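Local coordinates for acyl-CoA Binding Protein (Moniliophthora perniciosa, PDB 3FP5) that probably binds medium- and long-chain acyl-CoA esters and carries them through the cytosol, as other members of the acyl-CoA binding protein family do, at residues A[21-25]-A[91-96]; A[35-39]-A[64-68]. All coordinates share one frame; numbering follows the deposited sequence.

How the interactions relate
The fold is all-alpha, five helices joined by loops, with no strand, and the two contacts lie on opposite sides of the chain's centre. Interaction 1 (21-25 with 91-96) is peripheral, with its centre about 16 Å from the centre of the chain. Interaction 2 (35-39 with 64-68) sits about 9 Å from that centre. The two contact centres are about 25 Å apart, and their nearest atoms come to about 13 Å. Both segments of interaction 2 fall, in sequence, between 21-25 and 91-96. Helix 28-42 starts soon after loop 21-25 and carries segment 35-39. Interaction 2 also lies beside a buffer molecule, MES, probably from the crystallisation liquor, about 4 Å from the side chain of Lys39.

Interaction 1 of 2, residues A[21-25]-A[91-96]; sequences DGPIK and ADTEES
A capping box at the start of helix 94-105 presents the surface on which Ile24 packs. Thr93 is the N-cap residue. Its OG1 accepts from Ser96 N at 3.0 Å, and Thr93 N returns a bond to Ser96 OG at 2.9 Å. Both bonds are fairly straight, with N-H...acceptor angles of 166° and 159°. They satisfy two backbone N-H groups at the helix start and close the first turn of helix 94-105. Just before the cap, Asp92 has left helical geometry with a positive phi.

The contact across the segments is mainly apolar. Ile24 is buried and points at the other segment. Its CG1 lies anti to the carbonyl carbon (chi1 -59°), and the extended CG1-CD1 branch reaches into the turn. CD1 is 3.8 Å from Ser96 CB and nearly as close to Ser96 CA, while Ser96 OG is turned away to the cap. The same CD1 lies 3.9 Å from Glu95 CG. Further back on the branch, Ile24 CG1 meets Ala91 CB at 4.1 Å. Ile24 therefore spans the last residue of one helix and the first turn of the next.

Glu95 is extended and crosses the Pro23 ring at about a right angle. Its OE1 stands 4.1 Å from Pro23 CG, a loose contact at the exposed margin.

Ser96 OG also bonds to Leu88 O, which ties the cap back to the preceding helix. The loop between helix 5-17 and helix 28-42 thus abuts the corner where helix 73-91 gives way to helix 94-105.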
ATOM      1  N   ASP A  21       8.673 -10.686   9.816  1.00 31.58           N
ATOM      2  CA  ASP A  21       8.499 -12.131   9.817  1.00 31.76           C
ATOM      3  C   ASP A  21       7.150 -12.418  10.461  1.00 34.01           C
ATOM      4  O   ASP A  21       6.933 -12.097  11.628  1.00 35.26           O
ATOM      5  CB  ASP A  21       9.637 -12.794  10.615  1.00 34.86           C
ATOM      6  CG  ASP A  21       9.574 -14.324  10.600  1.00 34.08           C
ATOM      7  OD1 ASP A  21       9.761 -14.935   9.519  1.00 27.18           O
ATOM      8  OD2 ASP A  21       9.375 -14.920  11.684  1.00 33.13           O
ATOM      9  N   GLY A  22       6.235 -12.994   9.691  1.00 33.78           N
ATOM     10  CA  GLY A  22       4.914 -13.312  10.201  1.00 25.03           C
ATOM     11  C   GLY A  22       4.071 -14.043   9.177  1.00 26.93           C
ATOM     12  O   GLY A  22       4.458 -14.162   8.016  1.00 32.86           O
ATOM     13  N   PRO A  23       2.908 -14.546   9.607  1.00 23.96           N
ATOM     14  CA  PRO A  23       1.969 -15.281   8.751  1.00 26.22           C
ATOM     15  C   PRO A  23       1.263 -14.382   7.729  1.00 29.34           C
ATOM     16  O   PRO A  23       0.768 -14.877   6.715  1.00 33.03           O
ATOM     17  CB  PRO A  23       0.962 -15.857   9.760  1.00 25.66           C
ATOM     18  CG  PRO A  23       1.100 -14.968  10.968  1.00 22.97           C
ATOM     19  CD  PRO A  23       2.568 -14.707  11.031  1.00 23.69           C
ATOM     20  N   ILE A  24       1.207 -13.081   7.995  1.00 22.33           N
ATOM     21  CA  ILE A  24       0.657 -12.141   7.023  1.00 21.23           C
ATOM     22  C   ILE A  24       1.789 -11.257   6.532  1.00 24.51           C
ATOM     23  O   ILE A  24       2.189 -10.305   7.203  1.00 25.08           O
ATOM     24  CB  ILE A  24      -0.477 -11.282   7.615  1.00 19.52           C
ATOM     25  CG1 ILE A  24      -1.623 -12.168   8.117  1.00 21.83           C
ATOM     26  CG2 ILE A  24      -0.983 -10.283   6.571  1.00 23.37           C
ATOM     27  CD1 ILE A  24      -2.630 -11.428   8.978  1.00 24.28           C
ATOM     28  N   LYS A  25       2.315 -11.590   5.360  1.00 25.88           N
ATOM     29  CA  LYS A  25       3.558 -10.990   4.900  1.00 26.18           C
ATOM     30  C   LYS A  25       3.496 -10.581   3.434  1.00 25.91           C
ATOM     31  O   LYS A  25       3.491 -11.437   2.547  1.00 27.31           O
ATOM     32  CB  LYS A  25       4.718 -11.963   5.107  1.00 31.27           C
ATOM     33  CG  LYS A  25       6.088 -11.349   4.872  1.00 38.94           C
ATOM     34  CD  LYS A  25       7.172 -12.419   4.844  1.00 50.09           C
ATOM     35  CE  LYS A  25       8.558 -11.807   4.967  1.00 55.17           C
ATOM     36  NZ  LYS A  25       8.726 -10.611   4.095  1.00 56.44           N
ATOM     37  N   ALA A  91      -3.795 -15.017   2.693  1.00 20.77           N
ATOM     38  CA  ALA A  91      -3.252 -15.515   3.960  1.00 23.09           C
ATOM     39  C   ALA A  91      -4.251 -16.464   4.608  1.00 22.11           C
ATOM     40  O   ALA A  91      -3.880 -17.521   5.133  1.00 25.82           O
ATOM     41  CB  ALA A  91      -2.919 -14.373   4.895  1.00 18.93           C
ATOM     42  N   ASP A  92      -5.517 -16.064   4.595  1.00 20.75           N
ATOM     43  CA  ASP A  92      -6.612 -16.951   4.944  1.00 21.48           C
ATOM     44  C   ASP A  92      -6.478 -17.546   6.351  1.00 21.71           C
ATOM     45  O   ASP A  92      -6.556 -18.768   6.543  1.00 26.75           O
ATOM     46  CB  ASP A  92      -6.717 -18.061   3.901  1.00 30.04           C
ATOM     47  CG  ASP A  92      -7.914 -18.958   4.125  1.00 30.07           C
ATOM     48  OD1 ASP A  92      -9.032 -18.427   4.330  1.00 32.48           O
ATOM     49  OD2 ASP A  92      -7.730 -20.193   4.094  1.00 39.46           O
ATOM     50  N   THR A  93      -6.263 -16.676   7.329  1.00 16.00           N
ATOM     51  CA  THR A  93      -6.223 -17.083   8.730  1.00 16.79           C
ATOM     52  C   THR A  93      -7.323 -16.349   9.492  1.00 17.39           C
ATOM     53  O   THR A  93      -7.928 -15.402   8.981  1.00 16.74           O
ATOM     54  CB  THR A  93      -4.857 -16.772   9.384  1.00 21.70           C
ATOM     55  OG1 THR A  93      -4.642 -15.357   9.417  1.00 21.62           O
ATOM     56  CG2 THR A  93      -3.716 -17.436   8.612  1.00 23.53           C
ATOM     57  N   GLU A  94      -7.594 -16.781  10.717  1.00 17.68           N
ATOM     58  CA  GLU A  94      -8.584 -16.080  11.516  1.00 15.96           C
ATOM     59  C   GLU A  94      -8.108 -14.664  11.785  1.00 13.69           C
ATOM     60  O   GLU A  94      -8.914 -13.742  11.898  1.00 14.35           O
ATOM     61  CB  GLU A  94      -8.830 -16.824  12.831  1.00 17.49           C
ATOM     62  CG  GLU A  94      -9.556 -18.142  12.627  1.00 18.59           C
ATOM     63  CD  GLU A  94     -10.957 -17.934  12.082  1.00 25.65           C
ATOM     64  OE1 GLU A  94     -11.609 -16.946  12.479  1.00 24.96           O
ATOM     65  OE2 GLU A  94     -11.406 -18.758  11.258  1.00 34.02           O
ATOM     66  N   GLU A  95      -6.792 -14.495  11.890  1.00 14.80           N
ATOM     67  CA  GLU A  95      -6.221 -13.168  12.090  1.00 13.68           C
ATOM     68  C   GLU A  95      -6.473 -12.282  10.867  1.00 13.79           C
ATOM     69  O   GLU A  95      -6.940 -11.149  11.004  1.00 15.31           O
ATOM     70  CB  GLU A  95      -4.722 -13.250  12.390  1.00 15.71           C
ATOM     71  CG  GLU A  95      -4.056 -11.882  12.566  1.00 18.33           C
ATOM     72  CD  GLU A  95      -2.562 -11.975  12.837  1.00 24.50           C
ATOM     73  OE1 GLU A  95      -2.012 -13.098  12.804  1.00 26.45           O
ATOM     74  OE2 GLU A  95      -1.937 -10.920  13.095  1.00 26.03           O
ATOM     75  N   SER A  96      -6.189 -12.803   9.676  1.00 13.54           N
ATOM     76  CA  SER A  96      -6.416 -12.026   8.458  1.00 14.33           C
ATOM     77  C   SER A  96      -7.911 -11.725   8.267  1.00 13.99           C
ATOM     78  O   SER A  96      -8.276 -10.642   7.808  1.00 13.60           O
ATOM     79  CB  SER A  96      -5.803 -12.694   7.216  1.00 17.13           C
ATOM     80  OG  SER A  96      -6.549 -13.805   6.763  1.00 16.42           O
TER

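Interaction 2 of 2, residues A[35-39]-A[64-68]; sequences YKYFK and AWKSV
The two backbones come nearest at Lys36 and Trp65, whose CA atoms are 4.2 Å apart. This is a close helix-helix contact in the acyl-CoA binding protein fold, between helix 28-42 and the C-terminal end of helix 56-66. Lys36 CB lies 3.4 Å from Ala64 O, and its extended chain continues past Val68.

Trp65 meets Lys39. Its CG is anti to the backbone N (chi1 -170°), which lays the indole against the lysine. Lys39 CB sits over one face in a CH-pi contact, 3.4 Å from the centroid of the five-membered ring and 12° off the ring normal. The lysine chain then bends at chi2 and chi3, so that CE comes to 3.6 Å from Trp65 CZ3. Trp65 NE1 donates to Gly44 O in the loop after helix 28-42. With an alanine here, the Lys39 chain is likely to lose the aromatic face it lies on, and Gly44 O its indole donor. Beyond the indole, Lys39 NZ makes a long, weak ion pair with the buffer molecule MES.

Val68 CG1 packs against Tyr37, 3.6 Å from its OH. Ser67 OG donates to Ala64 O at 2.6 Å, tilted 17° from the carbonyl plane. One water joins the segments: it accepts from Lys36 NZ and donates to Ser67 OG at 2.6 Å.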
ATOM      1  N   TYR A  35       3.861   1.036  -1.320  1.00 14.06           N
ATOM      2  CA  TYR A  35       4.610   2.288  -1.238  1.00 12.64           C
ATOM      3  C   TYR A  35       4.108   3.287  -2.269  1.00 11.94           C
ATOM      4  O   TYR A  35       3.814   4.445  -1.940  1.00 12.52           O
ATOM      5  CB  TYR A  35       6.117   2.074  -1.455  1.00 11.55           C
ATOM      6  CG  TYR A  35       6.887   3.382  -1.401  1.00 11.24           C
ATOM      7  CD1 TYR A  35       7.205   3.963  -0.183  1.00 14.64           C
ATOM      8  CD2 TYR A  35       7.243   4.064  -2.567  1.00 13.84           C
ATOM      9  CE1 TYR A  35       7.889   5.168  -0.119  1.00 17.08           C
ATOM     10  CE2 TYR A  35       7.927   5.268  -2.513  1.00 14.22           C
ATOM     11  CZ  TYR A  35       8.247   5.816  -1.286  1.00 16.42           C
ATOM     12  OH  TYR A  35       8.917   7.014  -1.217  1.00 18.86           O
ATOM     13  N   LYS A  36       4.008   2.836  -3.516  1.00 11.17           N
ATOM     14  CA  LYS A  36       3.722   3.761  -4.602  1.00 10.61           C
ATOM     15  C   LYS A  36       2.330   4.370  -4.418  1.00 12.87           C
ATOM     16  O   LYS A  36       2.145   5.576  -4.602  1.00 14.01           O
ATOM     17  CB  LYS A  36       3.905   3.101  -5.983  1.00 12.14           C
ATOM     18  CG  LYS A  36       2.803   2.139  -6.415  1.00 13.97           C
ATOM     19  CD  LYS A  36       3.262   1.298  -7.604  1.00 13.71           C
ATOM     20  CE  LYS A  36       2.143   0.403  -8.117  1.00 16.85           C
ATOM     21  NZ  LYS A  36       2.623  -0.601  -9.109  1.00 20.81           N
ATOM     22  N   TYR A  37       1.365   3.555  -3.999  1.00 10.96           N
ATOM     23  CA  TYR A  37       0.020   4.092  -3.795  1.00  9.77           C
ATOM     24  C   TYR A  37      -0.111   4.864  -2.484  1.00 11.41           C
ATOM     25  O   TYR A  37      -0.928   5.782  -2.384  1.00 12.05           O
ATOM     26  CB  TYR A  37      -1.062   3.016  -3.958  1.00 15.11           C
ATOM     27  CG  TYR A  37      -1.269   2.668  -5.412  1.00 10.64           C
ATOM     28  CD1 TYR A  37      -1.679   3.643  -6.324  1.00  9.39           C
ATOM     29  CD2 TYR A  37      -1.022   1.381  -5.889  1.00 13.92           C
ATOM     30  CE1 TYR A  37      -1.867   3.338  -7.655  1.00 11.43           C
ATOM     31  CE2 TYR A  37      -1.189   1.075  -7.232  1.00 16.00           C
ATOM     32  CZ  TYR A  37      -1.613   2.065  -8.112  1.00 15.50           C
ATOM     33  OH  TYR A  37      -1.790   1.785  -9.448  1.00 16.35           O
ATOM     34  N   PHE A  38       0.692   4.505  -1.479  1.00 12.10           N
ATOM     35  CA  PHE A  38       0.724   5.310  -0.270  1.00 10.49           C
ATOM     36  C   PHE A  38       1.162   6.748  -0.578  1.00 10.54           C
ATOM     37  O   PHE A  38       0.509   7.697  -0.160  1.00 10.86           O
ATOM     38  CB  PHE A  38       1.622   4.703   0.806  1.00 11.10           C
ATOM     39  CG  PHE A  38       1.776   5.593   2.005  1.00 11.21           C
ATOM     40  CD1 PHE A  38       0.802   5.619   2.997  1.00 12.96           C
ATOM     41  CD2 PHE A  38       2.878   6.431   2.127  1.00 14.69           C
ATOM     42  CE1 PHE A  38       0.937   6.447   4.101  1.00 15.72           C
ATOM     43  CE2 PHE A  38       3.016   7.266   3.224  1.00 17.79           C
ATOM     44  CZ  PHE A  38       2.049   7.280   4.213  1.00 15.27           C
ATOM     45  N   LYS A  39       2.267   6.898  -1.306  1.00 12.42           N
ATOM     46  CA  LYS A  39       2.730   8.226  -1.685  1.00 15.34           C
ATOM     47  C   LYS A  39       1.699   8.928  -2.564  1.00 12.23           C
ATOM     48  O   LYS A  39       1.364  10.086  -2.334  1.00 12.87           O
ATOM     49  CB  LYS A  39       4.083   8.142  -2.388  1.00 12.66           C
ATOM     50  CG  LYS A  39       5.141   7.491  -1.535  1.00 12.43           C
ATOM     51  CD  LYS A  39       5.390   8.308  -0.273  1.00 14.26           C
ATOM     52  CE  LYS A  39       6.030   9.643  -0.603  1.00 18.84           C
ATOM     53  NZ  LYS A  39       6.577  10.291   0.632  1.00 22.55           N
ATOM     54  N   ALA A  64       8.770   3.249  -8.566  1.00 12.58           N
ATOM     55  CA  ALA A  64       7.395   2.792  -8.325  1.00 16.95           C
ATOM     56  C   ALA A  64       6.427   3.966  -8.239  1.00 14.48           C
ATOM     57  O   ALA A  64       5.397   3.987  -8.914  1.00 11.80           O
ATOM     58  CB  ALA A  64       7.316   1.948  -7.061  1.00 15.90           C
ATOM     59  N   TRP A  65       6.773   4.947  -7.412  1.00 12.89           N
ATOM     60  CA  TRP A  65       5.979   6.159  -7.277  1.00 11.24           C
ATOM     61  C   TRP A  65       5.801   6.876  -8.625  1.00 12.01           C
ATOM     62  O   TRP A  65       4.680   7.243  -8.997  1.00 12.48           O
ATOM     63  CB  TRP A  65       6.614   7.085  -6.229  1.00 10.90           C
ATOM     64  CG  TRP A  65       5.765   8.246  -5.835  1.00  9.10           C
ATOM     65  CD1 TRP A  65       4.451   8.452  -6.141  1.00 12.00           C
ATOM     66  CD2 TRP A  65       6.170   9.363  -5.039  1.00 12.88           C
ATOM     67  NE1 TRP A  65       4.013   9.637  -5.586  1.00 11.96           N
ATOM     68  CE2 TRP A  65       5.051  10.216  -4.907  1.00 12.23           C
ATOM     69  CE3 TRP A  65       7.369   9.731  -4.427  1.00 13.60           C
ATOM     70  CZ2 TRP A  65       5.099  11.408  -4.181  1.00 13.27           C
ATOM     71  CZ3 TRP A  65       7.413  10.919  -3.709  1.00 14.32           C
ATOM     72  CH2 TRP A  65       6.289  11.742  -3.595  1.00 13.29           C
ATOM     73  N   LYS A  66       6.897   7.065  -9.361  1.00 12.08           N
ATOM     74  CA  LYS A  66       6.843   7.719 -10.666  1.00 13.21           C
ATOM     75  C   LYS A  66       5.879   6.973 -11.596  1.00 13.37           C
ATOM     76  O   LYS A  66       5.144   7.591 -12.365  1.00 14.28           O
ATOM     77  CB  LYS A  66       8.253   7.807 -11.282  1.00 11.68           C
ATOM     78  CG  LYS A  66       8.284   8.330 -12.721  1.00 14.95           C
ATOM     79  CD  LYS A  66       7.864   9.787 -12.798  1.00 18.43           C
ATOM     80  CE  LYS A  66       8.137  10.389 -14.178  1.00 19.67           C
ATOM     81  NZ  LYS A  66       7.942  11.855 -14.124  1.00 20.56           N
ATOM     82  N   SER A  67       5.846   5.648 -11.486  1.00 12.22           N
ATOM     83  CA  SER A  67       5.026   4.830 -12.386  1.00 14.90           C
ATOM     84  C   SER A  67       3.514   5.034 -12.225  1.00 14.12           C
ATOM     85  O   SER A  67       2.734   4.630 -13.093  1.00 20.15           O
ATOM     86  CB  SER A  67       5.388   3.346 -12.262  1.00 13.34           C
ATOM     87  OG  SER A  67       4.821   2.760 -11.102  1.00 13.79           O
ATOM     88  N   VAL A  68       3.097   5.652 -11.124  1.00 12.55           N
ATOM     89  CA  VAL A  68       1.677   5.926 -10.922  1.00 12.34           C
ATOM     90  C   VAL A  68       1.343   7.416 -10.994  1.00 12.53           C
ATOM     91  O   VAL A  68       0.269   7.849 -10.567  1.00 11.96           O
ATOM     92  CB  VAL A  68       1.115   5.275  -9.634  1.00 13.07           C
ATOM     93  CG1 VAL A  68       1.211   3.769  -9.742  1.00 15.08           C
ATOM     94  CG2 VAL A  68       1.843   5.782  -8.377  1.00 11.56           C
TER
HETATM   95  O   HOH W   1       3.136   0.810 -11.427  1.00 23.73           O